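Local coordinates for protein trans-4-hydroxy-L-proline dehydratase (Clostridioides difficile 70-100-2010, PDB 6VXC) that dehydrates trans-4-hydroxy-L-proline to (S)-1-pyrroline-5-carboxylate as a glycyl radical enzyme in the anaerobic breakdown of hydroxyproline, at residues I476-T480 / A512-L517; Y470-P474 / I570-G574; G167-E171 / M520-K524; T665-I669 / T796-E800. One frame throughout, in Å; residues are numbered along the deposited sequence.

Contact 1 (I476-T480 / A512-L517); sequences ILELT and AFKKQL
I476 and T480 lie one turn apart on the short helix 473-481 and pack against F513, Q516 and L517 of the long helix 506-538. It is a buried helix-helix crossing within the link between two parallel strands; the short segments' axes come within 8.8 Å at 120°. No hydrogen bond spans it, and the fit is one of shape. The tight part surrounds I476, whose two branches divide the work. A chi1 of -67° sets CG1 beside the backbone N and leaves CG2 anti to it; CG2 reaches CE1 of F513 at 3.6 Å, while the other branch carries CD1 to L517 CD1 at 3.7 Å. A beta-branched residue suits a place where two neighbours must be met at once. F513 lies across I476 at roughly a right angle, its ring edge turned to the backbone N of L477. Q516 adds its aliphatic stem to this packing, while its amide leaves toward I495 O and T497 OG1.

The sparse side is farther round helix 506-538, where K514 and K515 carry their charges away from the crossing into solvent.

T480's buried OG1 is satisfied within its own helix: it donates to I476 O at 2.8 Å, on the face of that carbonyl opposite the one used by T480 N. The T480 and Q516 side chains slide past each other in opposite directions, OG1 resting 3.3 Å from Q516 CG.

Contact 2 (Y470-P474 / I570-G574); sequences YMNIP and IQGVG
Y470, M471 and N472 run parallel to Q571, G572 and V573 as neighbouring strands, and the backbone hydrogen bonds set the register. M471 uses both its groups: its N donates to Q571 O at 2.8 Å, and its O accepts from V573 N at 3.2 Å. A weak third bond, I473 N to V573 O, carries the pairing into the first turn of the following helix.

Polar and aromatic contacts gather on the face that bears Y470, Q571 and V573. The amide NE2 of Q571 stands 3.5 Å above the centre of the Y470 ring, with the amide plane steeply inclined to it at 68°. A bend at chi2 (95°) folds the glutamine over the ring, while its OE1 accepts from G469 N. The tyrosine hydroxyl pairs with T665 OG1, so one residue supplies both a flat platform and a polar end. Its side chain is about 6 Å from that of C454, probably the radical cysteine.

Apolar contacts complete the pair. V573 CG2 touches Y470 CD1 at 3.7 Å, and on the other face M471 CB meets I570 CG2 at 3.8 Å. G572 has no side chain to obstruct I473 CD1, and G574, at positive phi, likewise lets the P474 ring come close.

N472 caps helix 473-481 through OD1 to K475 N. Strand 565-573 lies between 463-472 and 657-661, with helix 506-538 against the M471 face and helix 667-673 against the Y470 face.

Contact 3 (G167-E171 / M520-K524); sequences GMFTE and MIDIK
M168 and F169, in an irregular loop, face helix 506-538 with M168 CA 8.0 Å from M520 CA and F169 CA 7.8 Å from K524 CA, leaving side chains to bridge the gap. G167 ends helix 158-166 in a Schellman motif, its positive phi suiting glycine, and the chain then turns along the long helix.

F169 is the centre of the contact. Its CG sits between the backbone N and the carbonyl carbon (chi1 57°), which directs the ring at the helix. K524 passes over one face as a CH-pi contact, its CD 3.8 Å above the ring plane and displaced toward the rim. At the edge comes M520 SD, a Met-aromatic contact 5.0 Å from the F169 centroid and in the ring plane; I523 CG2 also meets this edge. The same sulfur touches M168 CB at 3.8 Å, the two flexible methionines crossing at about a right angle. Flat ring, long apolar lysine stem and pliable thioethers thus fill the interface together.

Beyond the ring, K524 NZ emerges at the loop. It donates to T170 O at 2.8 Å, in the carbonyl plane, and forms a salt bridge with E171 OE1 at 2.8 Å, though as a hydrogen bond this one is weak. T468 O takes another of its bonds.

A lysine charge in the protein interior is thereby surrounded by oxygen: one carboxylate and two backbone carbonyls would probably keep it protonated, while its chain spends its length on the phenylalanine. One residue therefore ties loop, helix and strand 463-472 together.

Contact 4 (T665-I669 / T796-E800); sequences TTCHI and TLQDE
H668 and E800 supply the polar link between the start of helix 667-673 and helix 795-803 of the glycine radical region. H668 NE2 donates to E800 OE2 at 2.9 Å and a nearly straight 165°. The acceptor lies in the imidazole plane, at the ring edge, but the carboxylate is entered from above its own plane, the two flat groups standing 73° apart. With chi1 at 62° the imidazole tucks back over its own backbone and its NE2 edge meets helix 795-803; E800 answers with a bend at chi2.

Apolar contacts lie alongside. I669 gives the most surface to the contact: CG2 meets T796 CG2 at 3.8 Å, and CD1 touches L797 CD1 at 3.9 Å and E800 CB at 4.0 Å. The CD1 methyl also lies over one face of the H668 ring, 3.7 Å above the plane and displaced toward the rim. L797 spreads its two methyls, giving CD1 to the isoleucine and CD2 to T666 CG2 at 3.7 Å. T666 suits its place by having two unlike branches: the methyl packs here, while OG1 is hydrogen-bonded to K352 O and S355 N.

The other carboxylate oxygen, E800 OE1, forms salt bridges with K696 and R804. Two cations at one oxygen and an N-H at the other should favour the ionised glutamate despite its burial, although E690 lies beside both H668 and E800 and shares in the balance of charge. The pair thus fastens the C-terminal helix to the start of helix 667-673 through a charged network embedded in aliphatic packing.

In the fold
From the N terminus, the loop at 167-171 opens contact 3, which closes 349 residues later at 520-524. Inside that span, 470-474 opens contact 2, closing only at 570-574, so contacts 2 and 3 cross. Contact 1 (476-480 with 512-517) nests within both, in the connection between the paired strands. Contacts 1 and 2 share helix 473-481, and contacts 1 and 3 share helix 506-538; N472 joins contact 2 to contact 3, its N and ND2 probably donating to M168 O and G167 O. Contact 4 follows in series, tying 665-669 to the C-terminal glycine radical region; Y470 OH and T665 OG1 connect it with contact 2.

Contact 1 (I476-T480 / A512-L517)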
loop_
_atom_site.group_PDB
_atom_site.type_symbol
_atom_site.label_atom_id
_atom_site.label_comp_id
_atom_site.label_asym_id
_atom_site.label_seq_id
_atom_site.Cartn_x
_atom_site.Cartn_y
_atom_site.Cartn_z
ATOM N N ILE A 476 -2.908 23.470 0.983
ATOM C CA ILE A 476 -3.771 24.205 0.069
ATOM C C ILE A 476 -4.474 25.342 0.805
ATOM O O ILE A 476 -4.633 26.440 0.259
ATOM C CB ILE A 476 -4.758 23.248 -0.619
ATOM C CG1 ILE A 476 -3.972 22.307 -1.552
ATOM C CG2 ILE A 476 -5.860 24.024 -1.366
ATOM C CD1 ILE A 476 -4.822 21.236 -2.217
ATOM N N LEU A 477 -4.888 25.116 2.061
ATOM C CA LEU A 477 -5.404 26.237 2.845
ATOM C C LEU A 477 -4.306 27.268 3.087
ATOM O O LEU A 477 -4.550 28.475 2.997
ATOM C CB LEU A 477 -6.000 25.758 4.178
ATOM C CG LEU A 477 -6.541 26.864 5.111
ATOM C CD1 LEU A 477 -7.696 27.639 4.478
ATOM C CD2 LEU A 477 -6.988 26.299 6.447
ATOM N N GLU A 478 -3.082 26.809 3.360
ATOM C CA GLU A 478 -1.990 27.753 3.564
ATOM C C GLU A 478 -1.807 28.649 2.347
ATOM O O GLU A 478 -1.737 29.876 2.482
ATOM C CB GLU A 478 -0.694 27.002 3.883
ATOM C CG GLU A 478 0.506 27.902 4.202
ATOM C CD GLU A 478 1.731 27.109 4.658
ATOM O OE1 GLU A 478 2.315 26.372 3.844
ATOM O OE2 GLU A 478 2.102 27.215 5.845
ATOM N N LEU A 479 -1.817 28.062 1.147
ATOM C CA LEU A 479 -1.738 28.865 -0.071
ATOM C C LEU A 479 -2.893 29.849 -0.147
ATOM O O LEU A 479 -2.687 31.014 -0.492
ATOM C CB LEU A 479 -1.731 27.967 -1.317
ATOM C CG LEU A 479 -0.576 26.996 -1.607
ATOM C CD1 LEU A 479 -0.772 26.347 -2.986
ATOM C CD2 LEU A 479 0.788 27.668 -1.511
ATOM N N THR A 480 -4.109 29.394 0.174
ATOM C CA THR A 480 -5.279 30.272 0.193
ATOM C C THR A 480 -5.056 31.477 1.098
ATOM O O THR A 480 -5.404 32.607 0.739
ATOM C CB THR A 480 -6.523 29.498 0.664
ATOM O OG1 THR A 480 -6.710 28.334 -0.141
ATOM C CG2 THR A 480 -7.792 30.373 0.603
ATOM N N ALA A 512 -12.541 30.656 -1.920
ATOM C CA ALA A 512 -11.145 30.822 -2.317
ATOM C C ALA A 512 -10.355 29.529 -2.127
ATOM O O ALA A 512 -9.550 29.151 -2.986
ATOM C CB ALA A 512 -10.500 31.962 -1.517
ATOM N N PHE A 513 -10.576 28.839 -1.006
ATOM C CA PHE A 513 -9.934 27.544 -0.795
ATOM C C PHE A 513 -10.303 26.554 -1.892
ATOM O O PHE A 513 -9.439 25.831 -2.401
ATOM C CB PHE A 513 -10.334 26.974 0.567
ATOM C CG PHE A 513 -10.033 25.499 0.732
ATOM C CD1 PHE A 513 -8.750 25.069 1.016
ATOM C CD2 PHE A 513 -11.038 24.555 0.580
ATOM C CE1 PHE A 513 -8.470 23.714 1.166
ATOM C CE2 PHE A 513 -10.773 23.198 0.714
ATOM C CZ PHE A 513 -9.485 22.772 1.005
ATOM N N LYS A 514 -11.589 26.491 -2.245
ATOM C CA LYS A 514 -12.023 25.575 -3.290
ATOM C C LYS A 514 -11.385 25.911 -4.634
ATOM O O LYS A 514 -11.055 25.002 -5.409
ATOM C CB LYS A 514 -13.549 25.582 -3.382
ATOM C CG LYS A 514 -14.220 24.877 -2.196
ATOM C CD LYS A 514 -15.680 24.530 -2.490
ATOM C CE LYS A 514 -16.580 25.767 -2.510
ATOM N NZ LYS A 514 -18.042 25.460 -2.675
ATOM N N LYS A 515 -11.146 27.196 -4.905
ATOM C CA LYS A 515 -10.445 27.559 -6.135
ATOM C C LYS A 515 -8.986 27.125 -6.093
ATOM O O LYS A 515 -8.460 26.631 -7.094
ATOM C CB LYS A 515 -10.526 29.062 -6.394
ATOM C CG LYS A 515 -11.897 29.581 -6.775
ATOM C CD LYS A 515 -11.766 31.061 -7.126
ATOM C CE LYS A 515 -13.090 31.779 -7.136
ATOM N NZ LYS A 515 -12.843 33.225 -7.402
ATOM N N GLN A 516 -8.312 27.289 -4.948
ATOM C CA GLN A 516 -6.950 26.778 -4.859
ATOM C C GLN A 516 -6.929 25.267 -5.045
ATOM O O GLN A 516 -6.073 24.738 -5.754
ATOM C CB GLN A 516 -6.315 27.167 -3.530
ATOM C CG GLN A 516 -6.127 28.660 -3.349
ATOM C CD GLN A 516 -4.907 29.182 -4.071
ATOM O OE1 GLN A 516 -4.150 28.425 -4.685
ATOM N NE2 GLN A 516 -4.696 30.485 -3.981
ATOM N N LEU A 517 -7.896 24.566 -4.445
ATOM C CA LEU A 517 -8.000 23.118 -4.595
ATOM C C LEU A 517 -8.175 22.718 -6.058
ATOM O O LEU A 517 -7.509 21.799 -6.543
ATOM C CB LEU A 517 -9.171 22.606 -3.761
ATOM C CG LEU A 517 -9.490 21.117 -3.733
ATOM C CD1 LEU A 517 -8.265 20.351 -3.304
ATOM C CD2 LEU A 517 -10.645 20.879 -2.764
#

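Contact 2 (Y470-P474 / I570-G574)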
loop_
_atom_site.group_PDB
_atom_site.type_symbol
_atom_site.label_atom_id
_atom_site.label_comp_id
_atom_site.label_asym_id
_atom_site.label_seq_id
_atom_site.Cartn_x
_atom_site.Cartn_y
_atom_site.Cartn_z
ATOM N N TYR A 470 -0.171 11.485 -2.778
ATOM C CA TYR A 470 -0.861 12.190 -1.693
ATOM C C TYR A 470 -1.038 13.673 -2.038
ATOM O O TYR A 470 -0.227 14.261 -2.750
ATOM C CB TYR A 470 -0.074 12.062 -0.379
ATOM C CG TYR A 470 0.176 10.629 0.005
ATOM C CD1 TYR A 470 -0.803 9.878 0.640
ATOM C CD2 TYR A 470 1.371 10.016 -0.316
ATOM C CE1 TYR A 470 -0.577 8.536 0.962
ATOM C CE2 TYR A 470 1.608 8.685 -0.011
ATOM C CZ TYR A 470 0.633 7.946 0.635
ATOM O OH TYR A 470 0.871 6.626 0.937
ATOM N N MET A 471 -2.112 14.267 -1.517
ATOM C CA MET A 471 -2.446 15.668 -1.741
ATOM C C MET A 471 -2.464 16.378 -0.393
ATOM O O MET A 471 -3.197 15.970 0.513
ATOM C CB MET A 471 -3.805 15.799 -2.438
ATOM C CG MET A 471 -4.196 17.231 -2.831
ATOM S SD MET A 471 -3.091 17.991 -4.016
ATOM C CE MET A 471 -3.148 16.825 -5.377
ATOM N N ASN A 472 -1.695 17.460 -0.281
ATOM C CA ASN A 472 -1.465 18.166 0.981
ATOM C C ASN A 472 -2.603 19.174 1.177
ATOM O O ASN A 472 -2.483 20.360 0.886
ATOM C CB ASN A 472 -0.085 18.839 0.947
ATOM C CG ASN A 472 0.380 19.352 2.318
ATOM O OD1 ASN A 472 -0.421 19.516 3.249
ATOM N ND2 ASN A 472 1.683 19.647 2.427
ATOM N N ILE A 473 -3.756 18.681 1.654
ATOM C CA ILE A 473 -4.928 19.554 1.770
ATOM C C ILE A 473 -4.668 20.717 2.715
ATOM O O ILE A 473 -5.058 21.847 2.394
ATOM C CB ILE A 473 -6.169 18.734 2.143
ATOM C CG1 ILE A 473 -6.370 17.627 1.115
ATOM C CG2 ILE A 473 -7.388 19.621 2.199
ATOM C CD1 ILE A 473 -7.450 16.669 1.496
ATOM N N PRO A 474 -4.049 20.527 3.882
ATOM C CA PRO A 474 -3.764 21.680 4.754
ATOM C C PRO A 474 -2.902 22.747 4.084
ATOM O O PRO A 474 -3.129 23.941 4.294
ATOM C CB PRO A 474 -3.049 21.034 5.955
ATOM C CG PRO A 474 -3.558 19.598 5.976
ATOM C CD PRO A 474 -3.688 19.242 4.512
ATOM N N ILE A 570 -6.357 9.898 -5.972
ATOM C CA ILE A 570 -5.482 10.859 -5.306
ATOM C C ILE A 570 -5.796 10.783 -3.815
ATOM O O ILE A 570 -6.963 10.829 -3.425
ATOM C CB ILE A 570 -5.665 12.286 -5.858
ATOM C CG1 ILE A 570 -5.362 12.335 -7.365
ATOM C CG2 ILE A 570 -4.784 13.283 -5.095
ATOM C CD1 ILE A 570 -5.674 13.660 -7.985
ATOM N N GLN A 571 -4.766 10.593 -2.997
ATOM C CA GLN A 571 -4.943 10.310 -1.578
ATOM C C GLN A 571 -4.979 11.598 -0.752
ATOM O O GLN A 571 -3.977 12.308 -0.652
ATOM C CB GLN A 571 -3.835 9.376 -1.095
ATOM C CG GLN A 571 -3.604 8.078 -1.926
ATOM C CD GLN A 571 -2.509 8.149 -2.983
ATOM O OE1 GLN A 571 -2.790 8.303 -4.170
ATOM N NE2 GLN A 571 -1.263 8.069 -2.554
ATOM N N GLY A 572 -6.116 11.869 -0.116
ATOM C CA GLY A 572 -6.255 13.099 0.664
ATOM C C GLY A 572 -5.609 12.964 2.035
ATOM O O GLY A 572 -5.887 12.018 2.773
ATOM N N VAL A 573 -4.740 13.912 2.379
ATOM C CA VAL A 573 -4.037 13.887 3.653
ATOM C C VAL A 573 -4.421 15.122 4.456
ATOM O O VAL A 573 -4.464 16.238 3.922
ATOM C CB VAL A 573 -2.505 13.822 3.478
ATOM C CG1 VAL A 573 -1.812 13.844 4.842
ATOM C CG2 VAL A 573 -2.107 12.585 2.723
ATOM N N GLY A 574 -4.679 14.912 5.744
ATOM C CA GLY A 574 -4.794 16.004 6.684
ATOM C C GLY A 574 -6.176 16.552 6.925
ATOM O O GLY A 574 -6.297 17.717 7.308
#

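Contact 3 (G167-E171 / M520-K524)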
loop_
_atom_site.group_PDB
_atom_site.type_symbol
_atom_site.label_atom_id
_atom_site.label_comp_id
_atom_site.label_asym_id
_atom_site.label_seq_id
_atom_site.Cartn_x
_atom_site.Cartn_y
_atom_site.Cartn_z
ATOM N N GLY A 167 6.087 20.391 -1.910
ATOM C CA GLY A 167 5.344 19.514 -1.033
ATOM C C GLY A 167 3.841 19.662 -1.103
ATOM O O GLY A 167 3.161 19.269 -0.155
ATOM N N MET A 168 3.295 20.200 -2.208
ATOM C CA MET A 168 1.847 20.230 -2.384
ATOM C C MET A 168 1.283 18.831 -2.620
ATOM O O MET A 168 0.119 18.566 -2.310
ATOM C CB MET A 168 1.455 21.135 -3.566
ATOM C CG MET A 168 1.871 22.596 -3.450
ATOM S SD MET A 168 1.400 23.338 -1.852
ATOM C CE MET A 168 -0.383 23.078 -1.793
ATOM N N PHE A 169 2.058 17.954 -3.239
ATOM C CA PHE A 169 1.590 16.605 -3.519
ATOM C C PHE A 169 2.809 15.750 -3.823
ATOM O O PHE A 169 3.921 16.262 -3.957
ATOM C CB PHE A 169 0.558 16.590 -4.655
ATOM C CG PHE A 169 1.040 17.197 -5.971
ATOM C CD1 PHE A 169 1.910 16.497 -6.803
ATOM C CD2 PHE A 169 0.572 18.431 -6.398
ATOM C CE1 PHE A 169 2.321 17.034 -8.040
ATOM C CE2 PHE A 169 0.983 18.986 -7.628
ATOM C CZ PHE A 169 1.863 18.284 -8.448
ATOM N N THR A 170 2.601 14.438 -3.903
ATOM C CA THR A 170 3.671 13.519 -4.271
ATOM C C THR A 170 3.300 12.832 -5.582
ATOM O O THR A 170 2.209 13.022 -6.112
ATOM C CB THR A 170 3.946 12.468 -3.179
ATOM O OG1 THR A 170 2.867 11.526 -3.149
ATOM C CG2 THR A 170 4.110 13.108 -1.780
ATOM N N GLU A 171 4.217 12.013 -6.090
ATOM C CA GLU A 171 4.053 11.328 -7.373
ATOM C C GLU A 171 4.450 9.861 -7.232
ATOM O O GLU A 171 5.633 9.543 -7.100
ATOM C CB GLU A 171 4.890 11.995 -8.467
ATOM C CG GLU A 171 4.831 11.218 -9.769
ATOM C CD GLU A 171 3.419 10.851 -10.154
ATOM O OE1 GLU A 171 2.564 11.756 -10.186
ATOM O OE2 GLU A 171 3.155 9.669 -10.424
ATOM N N MET A 520 -4.910 23.080 -7.912
ATOM C CA MET A 520 -3.893 22.092 -7.564
ATOM C C MET A 520 -4.270 20.706 -8.090
ATOM O O MET A 520 -3.399 19.944 -8.535
ATOM C CB MET A 520 -3.688 22.091 -6.043
ATOM C CG MET A 520 -2.378 21.458 -5.563
ATOM S SD MET A 520 -0.889 22.132 -6.351
ATOM C CE MET A 520 -1.134 23.864 -6.018
ATOM N N ILE A 521 -5.559 20.364 -8.045
ATOM C CA ILE A 521 -6.004 19.099 -8.620
ATOM C C ILE A 521 -5.813 19.108 -10.141
ATOM O O ILE A 521 -5.352 18.121 -10.729
ATOM C CB ILE A 521 -7.464 18.801 -8.219
ATOM C CG1 ILE A 521 -7.609 18.660 -6.687
ATOM C CG2 ILE A 521 -7.965 17.534 -8.918
ATOM C CD1 ILE A 521 -6.677 17.646 -6.070
ATOM N N ASP A 522 -6.150 20.219 -10.801
ATOM C CA ASP A 522 -5.903 20.310 -12.240
ATOM C C ASP A 522 -4.430 20.057 -12.562
ATOM O O ASP A 522 -4.110 19.322 -13.501
ATOM C CB ASP A 522 -6.330 21.679 -12.773
ATOM C CG ASP A 522 -7.802 21.744 -13.156
ATOM O OD1 ASP A 522 -8.500 20.713 -13.116
ATOM O OD2 ASP A 522 -8.264 22.851 -13.515
ATOM N N ILE A 523 -3.518 20.659 -11.788
ATOM C CA ILE A 523 -2.086 20.457 -12.016
ATOM C C ILE A 523 -1.722 18.984 -11.871
ATOM O O ILE A 523 -0.985 18.424 -12.691
ATOM C CB ILE A 523 -1.255 21.322 -11.053
ATOM C CG1 ILE A 523 -1.349 22.792 -11.424
ATOM C CG2 ILE A 523 0.209 20.856 -11.021
ATOM C CD1 ILE A 523 -0.594 23.667 -10.439
ATOM N N LYS A 524 -2.185 18.359 -10.783
ATOM C CA LYS A 524 -1.860 16.960 -10.506
ATOM C C LYS A 524 -2.405 16.039 -11.592
ATOM O O LYS A 524 -1.722 15.118 -12.041
ATOM C CB LYS A 524 -2.409 16.563 -9.135
ATOM C CG LYS A 524 -2.273 15.083 -8.773
ATOM C CD LYS A 524 -0.819 14.645 -8.689
ATOM C CE LYS A 524 -0.709 13.226 -8.129
ATOM N NZ LYS A 524 0.633 12.630 -8.351
#

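Contact 4 (T665-I669 / T796-E800)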
loop_
_atom_site.group_PDB
_atom_site.type_symbol
_atom_site.label_atom_id
_atom_site.label_comp_id
_atom_site.label_asym_id
_atom_site.label_seq_id
_atom_site.Cartn_x
_atom_site.Cartn_y
_atom_site.Cartn_z
ATOM N N THR A 665 0.085 7.032 4.879
ATOM C CA THR A 665 1.309 6.275 5.164
ATOM C C THR A 665 2.232 7.121 6.051
ATOM O O THR A 665 1.862 7.418 7.187
ATOM C CB THR A 665 1.989 5.802 3.869
ATOM O OG1 THR A 665 1.020 5.155 3.030
ATOM C CG2 THR A 665 3.113 4.816 4.184
ATOM N N THR A 666 3.422 7.520 5.591
ATOM C CA THR A 666 4.236 8.454 6.372
ATOM C C THR A 666 4.238 9.859 5.771
ATOM O O THR A 666 5.014 10.716 6.210
ATOM C CB THR A 666 5.682 7.954 6.555
ATOM O OG1 THR A 666 6.301 7.719 5.290
ATOM C CG2 THR A 666 5.740 6.659 7.407
ATOM N N CYS A 667 3.376 10.122 4.790
ATOM C CA CYS A 667 3.399 11.413 4.124
ATOM C C CYS A 667 2.848 12.541 4.988
ATOM O O CYS A 667 3.128 13.711 4.689
ATOM C CB CYS A 667 2.624 11.346 2.810
ATOM S SG CYS A 667 3.033 12.671 1.675
ATOM N N HIS A 668 2.083 12.230 6.052
ATOM C CA HIS A 668 1.615 13.288 6.948
ATOM C C HIS A 668 2.762 13.928 7.717
ATOM O O HIS A 668 2.624 15.073 8.151
ATOM C CB HIS A 668 0.539 12.778 7.920
ATOM C CG HIS A 668 1.003 11.695 8.845
ATOM N ND1 HIS A 668 1.476 10.485 8.389
ATOM C CD2 HIS A 668 1.015 11.622 10.198
ATOM C CE1 HIS A 668 1.798 9.726 9.424
ATOM N NE2 HIS A 668 1.527 10.393 10.533
ATOM N N ILE A 669 3.875 13.214 7.891
ATOM C CA ILE A 669 5.073 13.814 8.471
ATOM C C ILE A 669 5.677 14.827 7.500
ATOM O O ILE A 669 5.871 15.995 7.842
ATOM C CB ILE A 669 6.086 12.722 8.862
ATOM C CG1 ILE A 669 5.430 11.659 9.781
ATOM C CG2 ILE A 669 7.357 13.340 9.471
ATOM C CD1 ILE A 669 4.834 12.207 11.089
ATOM N N THR A 796 10.551 12.390 14.673
ATOM C CA THR A 796 9.301 13.105 14.451
ATOM C C THR A 796 8.119 12.144 14.362
ATOM O O THR A 796 7.084 12.369 14.995
ATOM C CB THR A 796 9.404 13.960 13.184
ATOM O OG1 THR A 796 10.484 14.894 13.321
ATOM C CG2 THR A 796 8.111 14.694 12.940
ATOM N N LEU A 797 8.270 11.051 13.611
ATOM C CA LEU A 797 7.186 10.082 13.492
ATOM C C LEU A 797 6.933 9.372 14.818
ATOM O O LEU A 797 5.781 9.177 15.215
ATOM C CB LEU A 797 7.519 9.073 12.392
ATOM C CG LEU A 797 6.521 7.933 12.141
ATOM C CD1 LEU A 797 5.076 8.447 12.003
ATOM C CD2 LEU A 797 6.945 7.159 10.908
ATOM N N GLN A 798 7.997 8.989 15.521
ATOM C CA GLN A 798 7.839 8.433 16.858
ATOM C C GLN A 798 7.014 9.357 17.743
ATOM O O GLN A 798 6.078 8.917 18.425
ATOM C CB GLN A 798 9.205 8.192 17.493
ATOM C CG GLN A 798 10.010 7.086 16.857
ATOM C CD GLN A 798 11.363 6.943 17.527
ATOM O OE1 GLN A 798 11.778 7.824 18.280
ATOM N NE2 GLN A 798 12.049 5.827 17.273
ATOM N N ASP A 799 7.363 10.648 17.755
ATOM C CA ASP A 799 6.636 11.602 18.582
ATOM C C ASP A 799 5.202 11.804 18.106
ATOM O O ASP A 799 4.327 12.128 18.914
ATOM C CB ASP A 799 7.383 12.943 18.617
ATOM C CG ASP A 799 8.671 12.879 19.448
ATOM O OD1 ASP A 799 8.877 11.868 20.150
ATOM O OD2 ASP A 799 9.462 13.840 19.400
ATOM N N GLU A 800 4.943 11.670 16.804
ATOM C CA GLU A 800 3.566 11.748 16.329
ATOM C C GLU A 800 2.737 10.627 16.951
ATOM O O GLU A 800 1.681 10.870 17.542
ATOM C CB GLU A 800 3.546 11.687 14.792
ATOM C CG GLU A 800 2.187 11.965 14.125
ATOM C CD GLU A 800 1.279 10.721 14.040
ATOM O OE1 GLU A 800 0.220 10.698 14.690
ATOM O OE2 GLU A 800 1.627 9.768 13.317
#